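Local coordinates for cell wall mannoprotein 1 (Neosartorya fumigata, PDB 5J5K), which binds palmitic acid among the helices of a single all-helical domain and is probably a cell-wall constituent recognised as an antigen by the host, at residues N24-H29 / V87-A92; S111-L116 / S152-F157. One frame throughout, in Å; residues are numbered along the deposited sequence.

Contact 1 (N24-H29 / V87-A92). With MAN (alpha-D-mannopyranose), chain B; PLM (palmitic acid), chain C.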
ATOM      1  N   ASN A  24      -8.017   3.805  -0.847  1.00 26.42           N
ATOM      2  CA  ASN A  24      -9.402   3.986  -0.448  1.00 30.43           C
ATOM      3  C   ASN A  24     -10.382   3.740  -1.608  1.00 29.88           C
ATOM      4  O   ASN A  24     -11.466   3.205  -1.398  1.00 28.49           O
ATOM      5  CB  ASN A  24      -9.592   5.355   0.194  1.00 33.41           C
ATOM      6  CG  ASN A  24      -8.808   5.483   1.519  1.00 40.30           C
ATOM      7  OD1 ASN A  24      -8.706   4.524   2.303  1.00 40.56           O
ATOM      8  ND2 ASN A  24      -8.248   6.657   1.756  1.00 44.24           N
ATOM      9  N   THR A  25      -9.983   4.088  -2.823  1.00 29.75           N
ATOM     10  CA  THR A  25     -10.766   3.723  -4.007  1.00 32.02           C
ATOM     11  C   THR A  25     -10.836   2.198  -4.137  1.00 31.35           C
ATOM     12  O   THR A  25     -11.916   1.644  -4.360  1.00 30.13           O
ATOM     13  CB  THR A  25     -10.208   4.384  -5.282  1.00 33.59           C
ATOM     14  OG1 THR A  25     -10.214   5.804  -5.098  1.00 35.83           O
ATOM     15  CG2 THR A  25     -11.056   4.019  -6.529  1.00 31.81           C
ATOM     16  N   LEU A  26      -9.702   1.518  -3.954  1.00 27.19           N
ATOM     17  CA  LEU A  26      -9.672   0.066  -4.040  1.00 27.09           C
ATOM     18  C   LEU A  26     -10.606  -0.574  -2.997  1.00 27.93           C
ATOM     19  O   LEU A  26     -11.322  -1.532  -3.293  1.00 27.71           O
ATOM     20  CB  LEU A  26      -8.238  -0.443  -3.886  1.00 25.02           C
ATOM     21  CG  LEU A  26      -7.882  -1.854  -4.324  1.00 30.69           C
ATOM     22  CD1 LEU A  26      -8.181  -2.096  -5.801  1.00 26.21           C
ATOM     23  CD2 LEU A  26      -6.390  -2.120  -4.015  1.00 28.53           C
ATOM     24  N   THR A  27     -10.619  -0.023  -1.784  1.00 28.43           N
ATOM     25  CA  THR A  27     -11.519  -0.492  -0.720  1.00 28.03           C
ATOM     26  C   THR A  27     -12.994  -0.387  -1.119  1.00 31.87           C
ATOM     27  O   THR A  27     -13.773  -1.308  -0.854  1.00 30.89           O
ATOM     28  CB  THR A  27     -11.265   0.288   0.564  1.00 31.14           C
ATOM     29  OG1 THR A  27      -9.903   0.082   0.954  1.00 28.40           O
ATOM     30  CG2 THR A  27     -12.209  -0.147   1.698  1.00 28.79           C
ATOM     31  N   GLN A  28     -13.372   0.725  -1.755  1.00 31.52           N
ATOM     32  CA  GLN A  28     -14.744   0.889  -2.273  1.00 35.06           C
ATOM     33  C   GLN A  28     -15.098  -0.214  -3.268  1.00 32.68           C
ATOM     34  O   GLN A  28     -16.214  -0.751  -3.239  1.00 34.07           O
ATOM     35  CB  GLN A  28     -14.938   2.256  -2.950  1.00 36.92           C
ATOM     36  CG  GLN A  28     -14.733   3.454  -2.035  1.00 47.36           C
ATOM     37  CD  GLN A  28     -14.996   4.792  -2.731  1.00 59.66           C
ATOM     38  OE1 GLN A  28     -15.674   4.855  -3.763  1.00 66.69           O
ATOM     39  NE2 GLN A  28     -14.467   5.868  -2.155  1.00 63.63           N
ATOM     40  N   HIS A  29     -14.153  -0.545  -4.151  1.00 30.23           N
ATOM     41  CA  HIS A  29     -14.351  -1.623  -5.110  1.00 31.81           C
ATOM     42  C   HIS A  29     -14.579  -2.946  -4.387  1.00 29.93           C
ATOM     43  O   HIS A  29     -15.511  -3.673  -4.715  1.00 31.56           O
ATOM     44  CB  HIS A  29     -13.176  -1.735  -6.108  1.00 29.44           C
ATOM     45  CG  HIS A  29     -13.221  -0.717  -7.210  1.00 32.89           C
ATOM     46  ND1 HIS A  29     -13.735  -0.993  -8.461  1.00 35.66           N
ATOM     47  CD2 HIS A  29     -12.833   0.580  -7.245  1.00 34.50           C
ATOM     48  CE1 HIS A  29     -13.662   0.091  -9.216  1.00 34.39           C
ATOM     49  NE2 HIS A  29     -13.109   1.056  -8.505  1.00 35.65           N
ATOM     50  N   VAL A  87      -4.856  -1.553   6.379  1.00 26.61           N
ATOM     51  CA  VAL A  87      -5.514  -2.601   7.142  1.00 27.97           C
ATOM     52  C   VAL A  87      -6.988  -2.705   6.747  1.00 30.02           C
ATOM     53  O   VAL A  87      -7.509  -3.807   6.561  1.00 27.17           O
ATOM     54  CB  VAL A  87      -5.350  -2.375   8.661  1.00 31.88           C
ATOM     55  CG1 VAL A  87      -6.211  -3.340   9.465  1.00 33.26           C
ATOM     56  CG2 VAL A  87      -3.864  -2.509   9.069  1.00 32.80           C
ATOM     57  N   THR A  88      -7.650  -1.562   6.595  1.00 28.42           N
ATOM     58  CA  THR A  88      -9.056  -1.531   6.184  1.00 29.35           C
ATOM     59  C   THR A  88      -9.241  -2.170   4.806  1.00 27.96           C
ATOM     60  O   THR A  88     -10.151  -2.963   4.600  1.00 27.89           O
ATOM     61  CB  THR A  88      -9.581  -0.077   6.179  1.00 29.50           C
ATOM     62  OG1 THR A  88      -9.584   0.422   7.524  1.00 31.77           O
ATOM     63  CG2 THR A  88     -11.001   0.024   5.602  1.00 33.21           C
ATOM     64  N   SER A  89      -8.354  -1.825   3.881  1.00 25.57           N
ATOM     65  CA  SER A  89      -8.401  -2.348   2.519  1.00 23.50           C
ATOM     66  C   SER A  89      -8.187  -3.870   2.491  1.00 24.23           C
ATOM     67  O   SER A  89      -8.968  -4.591   1.861  1.00 24.39           O
ATOM     68  CB  SER A  89      -7.385  -1.618   1.630  1.00 25.00           C
ATOM     69  OG  SER A  89      -7.654  -1.810   0.242  1.00 26.73           O
ATOM     70  N   LEU A  90      -7.154  -4.354   3.180  1.00 22.78           N
ATOM     71  CA  LEU A  90      -6.906  -5.798   3.286  1.00 23.25           C
ATOM     72  C   LEU A  90      -8.078  -6.533   3.927  1.00 26.38           C
ATOM     73  O   LEU A  90      -8.496  -7.595   3.451  1.00 25.24           O
ATOM     74  CB  LEU A  90      -5.636  -6.073   4.077  1.00 22.73           C
ATOM     75  CG  LEU A  90      -4.360  -5.580   3.381  1.00 23.04           C
ATOM     76  CD1 LEU A  90      -3.224  -5.571   4.379  1.00 18.74           C
ATOM     77  CD2 LEU A  90      -4.023  -6.432   2.113  1.00 20.65           C
ATOM     78  N   ASP A  91      -8.618  -5.961   5.001  1.00 28.44           N
ATOM     79  CA  ASP A  91      -9.822  -6.522   5.623  1.00 29.94           C
ATOM     80  C   ASP A  91     -10.999  -6.616   4.632  1.00 30.15           C
ATOM     81  O   ASP A  91     -11.748  -7.593   4.651  1.00 29.86           O
ATOM     82  CB  ASP A  91     -10.226  -5.706   6.862  1.00 34.25           C
ATOM     83  CG  ASP A  91      -9.261  -5.896   8.040  1.00 35.48           C
ATOM     84  OD1 ASP A  91      -8.366  -6.762   7.966  1.00 31.76           O
ATOM     85  OD2 ASP A  91      -9.403  -5.186   9.057  1.00 33.92           O
ATOM     86  N   ALA A  92     -11.154  -5.605   3.780  1.00 26.94           N
ATOM     87  CA  ALA A  92     -12.268  -5.546   2.842  1.00 28.74           C
ATOM     88  C   ALA A  92     -12.168  -6.627   1.760  1.00 26.94           C
ATOM     89  O   ALA A  92     -13.186  -7.233   1.397  1.00 26.30           O
ATOM     90  CB  ALA A  92     -12.363  -4.150   2.209  1.00 29.72           C
TER
HETATM   91  C1  MAN B 201      -4.751 -10.789   9.550  1.00 29.09           C
HETATM   92  C2  MAN B 201      -6.164 -11.297   9.870  1.00 35.56           C
HETATM   93  C3  MAN B 201      -7.139 -11.006   8.737  1.00 32.83           C
HETATM   94  C4  MAN B 201      -7.043  -9.535   8.362  1.00 29.32           C
HETATM   95  C5  MAN B 201      -5.596  -9.209   7.994  1.00 31.13           C
HETATM   96  C6  MAN B 201      -5.404  -7.768   7.519  1.00 32.12           C
HETATM   97  O2  MAN B 201      -6.617 -10.643  11.028  1.00 36.86           O
HETATM   98  O3  MAN B 201      -8.461 -11.322   9.116  1.00 35.95           O
HETATM   99  O4  MAN B 201      -7.894  -9.238   7.286  1.00 29.57           O
HETATM  100  O5  MAN B 201      -4.799  -9.435   9.141  1.00 26.90           O
HETATM  101  O6  MAN B 201      -5.781  -6.852   8.516  1.00 29.04           O
HETATM  102  C1  PLM C 202     -10.507  -8.144  -7.036  1.00 50.75           C
HETATM  103  O1  PLM C 202     -11.518  -8.870  -7.147  1.00 62.65           O
HETATM  104  O2  PLM C 202     -10.627  -7.018  -6.507  1.00 61.10           O
HETATM  105  C2  PLM C 202      -9.167  -8.624  -7.520  1.00 47.59           C
HETATM  106  C3  PLM C 202      -8.301  -7.462  -8.006  1.00 37.55           C
HETATM  107  C4  PLM C 202      -7.632  -6.612  -6.929  1.00 33.35           C
HETATM  108  C5  PLM C 202      -7.086  -7.382  -5.738  1.00 32.37           C
HETATM  109  C6  PLM C 202      -6.092  -6.529  -4.966  1.00 34.48           C
HETATM  110  C7  PLM C 202      -5.728  -7.175  -3.644  1.00 31.70           C
HETATM  111  C8  PLM C 202      -4.655  -6.359  -2.932  1.00 35.70           C
HETATM  112  C9  PLM C 202      -5.254  -5.315  -2.005  1.00 38.11           C
HETATM  113  CA  PLM C 202      -4.191  -4.686  -1.119  1.00 34.88           C
HETATM  114  CB  PLM C 202      -4.726  -3.457  -0.400  1.00 35.66           C
HETATM  115  CC  PLM C 202      -3.653  -2.785   0.451  1.00 32.62           C
HETATM  116  CD  PLM C 202      -2.603  -2.101  -0.415  1.00 32.79           C
HETATM  117  CE  PLM C 202      -1.697  -1.206   0.408  1.00 35.64           C
HETATM  118  CF  PLM C 202      -0.511  -0.662  -0.385  1.00 36.89           C
HETATM  119  CG  PLM C 202       0.386   0.227   0.484  1.00 38.41           C
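Thr-27 and Ser-89 meet hydroxyl to hydroxyl: Ser-89 OG gives a weak hydrogen bond to Thr-27 OG1 over 3.0 Å. The threonine hydroxyl is also hydrogen-bonded to the carbonyl O of Ile-23 one turn back, which its position beside the backbone N (chi1 -60°) permits. That same rotation sends the methyl out to the other helix, where Thr-27 CG2 lies 4.0 Å from Ala-92 CB and touches the methyl of Thr-88, whose side chain crosses at about a right angle. Ser-89 works in two directions, since its OG, lying anti to the backbone N, also stands 3.4 Å from CB of the palmitic acid chain. Leu-26 CD2 flanks the lipid at 3.9 Å from its C9. Asp-91 instead accepts, through OD1, 2.6 Å hydrogen bonds from O4 and O6 of the mannose carried by Ser-152. With small residues facing each other, the short helical segments run in the same general direction, 21° apart and 8.9 Å between axes. A second tie is a hydrogen bond from Asn-24 ND2 to Asp-85 OD2. Helix 83-95 thus lies against helix 9-32 here and reaches helix 133-156 through Leu-90, while Leu-26 packs on Val-46 and Leu-50 of helix 37-62.

Contact 2 (S111-L116 / S152-F157). With MAN (alpha-D-mannopyranose), chain B; PLM (palmitic acid), chain C.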
ATOM      1  N   SER A 111      -1.430 -12.685  -6.296  1.00 22.72           N
ATOM      2  CA  SER A 111      -0.352 -12.088  -7.075  1.00 25.36           C
ATOM      3  C   SER A 111      -0.239 -10.595  -6.746  1.00 24.45           C
ATOM      4  O   SER A 111       0.857 -10.081  -6.532  1.00 24.65           O
ATOM      5  CB  SER A 111      -0.585 -12.325  -8.577  1.00 28.25           C
ATOM      6  OG  SER A 111       0.407 -11.688  -9.359  1.00 32.60           O
ATOM      7  N   ASP A 112      -1.380  -9.914  -6.677  1.00 23.27           N
ATOM      8  CA  ASP A 112      -1.428  -8.505  -6.296  1.00 22.47           C
ATOM      9  C   ASP A 112      -0.884  -8.252  -4.881  1.00 21.93           C
ATOM     10  O   ASP A 112      -0.141  -7.299  -4.673  1.00 20.67           O
ATOM     11  CB  ASP A 112      -2.866  -7.980  -6.348  1.00 23.13           C
ATOM     12  CG  ASP A 112      -3.425  -7.874  -7.751  1.00 23.70           C
ATOM     13  OD1 ASP A 112      -2.684  -8.048  -8.752  1.00 22.11           O
ATOM     14  OD2 ASP A 112      -4.649  -7.587  -7.839  1.00 24.61           O
ATOM     15  N   LEU A 113      -1.283  -9.085  -3.916  1.00 21.16           N
ATOM     16  CA  LEU A 113      -0.815  -8.961  -2.527  1.00 21.38           C
ATOM     17  C   LEU A 113       0.709  -9.062  -2.442  1.00 23.64           C
ATOM     18  O   LEU A 113       1.358  -8.226  -1.787  1.00 21.72           O
ATOM     19  CB  LEU A 113      -1.459 -10.014  -1.611  1.00 20.74           C
ATOM     20  CG  LEU A 113      -2.922  -9.735  -1.244  1.00 22.84           C
ATOM     21  CD1 LEU A 113      -3.598 -10.965  -0.646  1.00 20.95           C
ATOM     22  CD2 LEU A 113      -3.037  -8.565  -0.293  1.00 22.61           C
ATOM     23  N   ASN A 114       1.273 -10.068  -3.108  1.00 24.03           N
ATOM     24  CA  ASN A 114       2.731 -10.250  -3.150  1.00 25.67           C
ATOM     25  C   ASN A 114       3.457  -9.052  -3.807  1.00 26.34           C
ATOM     26  O   ASN A 114       4.471  -8.557  -3.277  1.00 25.20           O
ATOM     27  CB  ASN A 114       3.087 -11.580  -3.815  1.00 26.62           C
ATOM     28  CG  ASN A 114       2.783 -12.778  -2.915  1.00 33.16           C
ATOM     29  OD1 ASN A 114       3.203 -12.805  -1.768  1.00 32.14           O
ATOM     30  ND2 ASN A 114       2.044 -13.757  -3.427  1.00 33.79           N
ATOM     31  N   ALA A 115       2.915  -8.562  -4.921  1.00 23.69           N
ATOM     32  CA  ALA A 115       3.518  -7.433  -5.643  1.00 24.19           C
ATOM     33  C   ALA A 115       3.434  -6.167  -4.797  1.00 23.08           C
ATOM     34  O   ALA A 115       4.410  -5.424  -4.675  1.00 22.68           O
ATOM     35  CB  ALA A 115       2.834  -7.218  -7.006  1.00 24.40           C
ATOM     36  N   LEU A 116       2.276  -5.937  -4.196  1.00 20.80           N
ATOM     37  CA  LEU A 116       2.079  -4.762  -3.350  1.00 22.47           C
ATOM     38  C   LEU A 116       2.946  -4.793  -2.090  1.00 23.94           C
ATOM     39  O   LEU A 116       3.477  -3.762  -1.686  1.00 21.38           O
ATOM     40  CB  LEU A 116       0.605  -4.594  -2.985  1.00 21.80           C
ATOM     41  CG  LEU A 116      -0.277  -4.151  -4.159  1.00 23.34           C
ATOM     42  CD1 LEU A 116      -1.736  -4.296  -3.783  1.00 22.44           C
ATOM     43  CD2 LEU A 116       0.052  -2.722  -4.599  1.00 23.70           C
ATOM     44  N   SER A 152      -0.988 -11.746   6.784  1.00 24.85           N
ATOM     45  CA  SER A 152      -2.317 -12.243   7.155  1.00 26.40           C
ATOM     46  C   SER A 152      -3.236 -12.418   5.936  1.00 24.48           C
ATOM     47  O   SER A 152      -3.802 -13.491   5.733  1.00 26.00           O
ATOM     48  CB  SER A 152      -2.939 -11.274   8.164  1.00 26.03           C
ATOM     49  OG  SER A 152      -4.243 -11.675   8.537  1.00 28.92           O
ATOM     50  N   ALA A 153      -3.371 -11.375   5.118  1.00 23.89           N
ATOM     51  CA  ALA A 153      -4.215 -11.447   3.906  1.00 25.41           C
ATOM     52  C   ALA A 153      -3.727 -12.527   2.932  1.00 25.50           C
ATOM     53  O   ALA A 153      -4.532 -13.274   2.365  1.00 25.02           O
ATOM     54  CB  ALA A 153      -4.302 -10.080   3.202  1.00 21.97           C
ATOM     55  N   ILE A 154      -2.405 -12.627   2.771  1.00 25.10           N
ATOM     56  CA  ILE A 154      -1.794 -13.641   1.913  1.00 25.93           C
ATOM     57  C   ILE A 154      -2.118 -15.062   2.401  1.00 27.43           C
ATOM     58  O   ILE A 154      -2.478 -15.958   1.604  1.00 26.11           O
ATOM     59  CB  ILE A 154      -0.248 -13.405   1.808  1.00 23.66           C
ATOM     60  CG1 ILE A 154       0.028 -12.131   0.994  1.00 28.39           C
ATOM     61  CG2 ILE A 154       0.450 -14.608   1.195  1.00 28.57           C
ATOM     62  CD1 ILE A 154       1.438 -11.536   1.195  1.00 28.69           C
ATOM     63  N   ALA A 155      -2.025 -15.265   3.714  1.00 28.03           N
ATOM     64  CA  ALA A 155      -2.394 -16.547   4.325  1.00 27.13           C
ATOM     65  C   ALA A 155      -3.857 -16.914   4.041  1.00 29.75           C
ATOM     66  O   ALA A 155      -4.168 -18.065   3.724  1.00 28.92           O
ATOM     67  CB  ALA A 155      -2.124 -16.516   5.832  1.00 29.87           C
ATOM     68  N   VAL A 156      -4.750 -15.935   4.123  1.00 28.69           N
ATOM     69  CA  VAL A 156      -6.173 -16.173   3.856  1.00 30.94           C
ATOM     70  C   VAL A 156      -6.366 -16.696   2.430  1.00 33.08           C
ATOM     71  O   VAL A 156      -7.090 -17.674   2.215  1.00 32.50           O
ATOM     72  CB  VAL A 156      -7.029 -14.905   4.088  1.00 30.96           C
ATOM     73  CG1 VAL A 156      -8.460 -15.135   3.603  1.00 30.34           C
ATOM     74  CG2 VAL A 156      -7.031 -14.497   5.589  1.00 27.64           C
ATOM     75  N   PHE A 157      -5.672 -16.071   1.478  1.00 30.70           N
ATOM     76  CA  PHE A 157      -5.797 -16.398   0.057  1.00 32.24           C
ATOM     77  C   PHE A 157      -4.862 -17.481  -0.493  1.00 38.14           C
ATOM     78  O   PHE A 157      -4.819 -17.698  -1.710  1.00 40.30           O
ATOM     79  CB  PHE A 157      -5.691 -15.115  -0.775  1.00 30.07           C
ATOM     80  CG  PHE A 157      -6.913 -14.265  -0.673  1.00 26.06           C
ATOM     81  CD1 PHE A 157      -8.073 -14.631  -1.342  1.00 26.11           C
ATOM     82  CD2 PHE A 157      -6.938 -13.146   0.142  1.00 26.38           C
ATOM     83  CE1 PHE A 157      -9.229 -13.868  -1.234  1.00 28.76           C
ATOM     84  CE2 PHE A 157      -8.110 -12.380   0.278  1.00 25.96           C
ATOM     85  CZ  PHE A 157      -9.244 -12.738  -0.419  1.00 27.32           C
TER
HETATM   86  C1  MAN B 201      -4.751 -10.789   9.550  1.00 29.09           C
HETATM   87  C2  MAN B 201      -6.164 -11.297   9.870  1.00 35.56           C
HETATM   88  C3  MAN B 201      -7.139 -11.006   8.737  1.00 32.83           C
HETATM   89  C4  MAN B 201      -7.043  -9.535   8.362  1.00 29.32           C
HETATM   90  C5  MAN B 201      -5.596  -9.209   7.994  1.00 31.13           C
HETATM   91  C6  MAN B 201      -5.404  -7.768   7.519  1.00 32.12           C
HETATM   92  O2  MAN B 201      -6.617 -10.643  11.028  1.00 36.86           O
HETATM   93  O3  MAN B 201      -8.461 -11.322   9.116  1.00 35.95           O
HETATM   94  O4  MAN B 201      -7.894  -9.238   7.286  1.00 29.57           O
HETATM   95  O5  MAN B 201      -4.799  -9.435   9.141  1.00 26.90           O
HETATM   96  O6  MAN B 201      -5.781  -6.852   8.516  1.00 29.04           O
HETATM   97  C1  PLM C 202     -10.507  -8.144  -7.036  1.00 50.75           C
HETATM   98  O1  PLM C 202     -11.518  -8.870  -7.147  1.00 62.65           O
HETATM   99  O2  PLM C 202     -10.627  -7.018  -6.507  1.00 61.10           O
HETATM  100  C2  PLM C 202      -9.167  -8.624  -7.520  1.00 47.59           C
HETATM  101  C3  PLM C 202      -8.301  -7.462  -8.006  1.00 37.55           C
HETATM  102  C4  PLM C 202      -7.632  -6.612  -6.929  1.00 33.35           C
HETATM  103  C5  PLM C 202      -7.086  -7.382  -5.738  1.00 32.37           C
HETATM  104  C6  PLM C 202      -6.092  -6.529  -4.966  1.00 34.48           C
HETATM  105  C7  PLM C 202      -5.728  -7.175  -3.644  1.00 31.70           C
HETATM  106  C8  PLM C 202      -4.655  -6.359  -2.932  1.00 35.70           C
HETATM  107  C9  PLM C 202      -5.254  -5.315  -2.005  1.00 38.11           C
HETATM  108  CA  PLM C 202      -4.191  -4.686  -1.119  1.00 34.88           C
HETATM  109  CB  PLM C 202      -4.726  -3.457  -0.400  1.00 35.66           C
HETATM  110  CC  PLM C 202      -3.653  -2.785   0.451  1.00 32.62           C
HETATM  111  CD  PLM C 202      -2.603  -2.101  -0.415  1.00 32.79           C
HETATM  112  CE  PLM C 202      -1.697  -1.206   0.408  1.00 35.64           C
HETATM  113  CF  PLM C 202      -0.511  -0.662  -0.385  1.00 36.89           C
HETATM  114  CG  PLM C 202       0.386   0.227   0.484  1.00 38.41           C
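The carbonyl oxygen of Ala-153 receives the backbone N-H of Phe-157 in a 3.1 Å bond from N to O, and a methyl of the facing helix, Leu-113 CD1, rests 3.9 Å from the same oxygen. Across the contact itself there is no hydrogen bond; the segments are joined by apolar groups, with Leu-113 as the worked example of one side chain serving two surfaces. Its chi1 of -75° sets CG opposite the carbonyl carbon, and both methyls of the fork, CD1 and CD2, then rest 4.0 Å from Ala-153 CB. CD1 goes on toward the ring of Phe-157, 4.1 Å from its CD2, while Leu-113 CD2 also reaches the lipid, 3.8 Å from C8 of palmitic acid. Lower on the same side chain, Leu-113 CB is 3.7 Å from Ile-154 CG1. Further out, Ile-154 CD1 meets Asn-114 OD1, the two side chains crossing at a slant, an approach of methyl and amide oxygen that forms no bond.

On the lipid side, Leu-116 CD1 comes within 3.6 Å of CA of the palmitic acid, and Asp-112 lays CB and OD2 along the chain. Asp-112 OD1 is held by Gln-44 NE2 and also lies close to Glu-47 OE1, a closeness of two acids that may raise the proton affinity of one of them. On its outer side the second helix carries sugar: Ser-152 OG is bonded covalently to C1 of mannose at 1.4 Å, an O-linked mannose.

The short helical segments run antiparallel, 158° apart, joining helix 106-130 to the end of helix 133-156. Phe-157 packs on Val-109 and Leu-110 of helix 106-130 and on Val-100 of helix 97-103, and Leu-116 on Ile-54 of helix 37-62.

In the fold
Followed from the N terminus, the chain leaves helix 9-32, passes through the long helix 37-62 and helix 69-81, and closes its first loop when 87-92 returns to 24-29, with 57 mostly helical residues between. It then goes on through helix 97-103 into helix 106-130, and contact 2 closes a second, shorter loop of 35 residues at the C-terminal end of helix 133-156. The two loops follow in series, neither enclosing nor crossing the other. Their centres are 13 Å apart, yet they meet directly where Leu-90 touches Leu-113 and Ala-153. The mannose links helix 83-95 to helix 133-156, and the lipid lies against segments of both contacts.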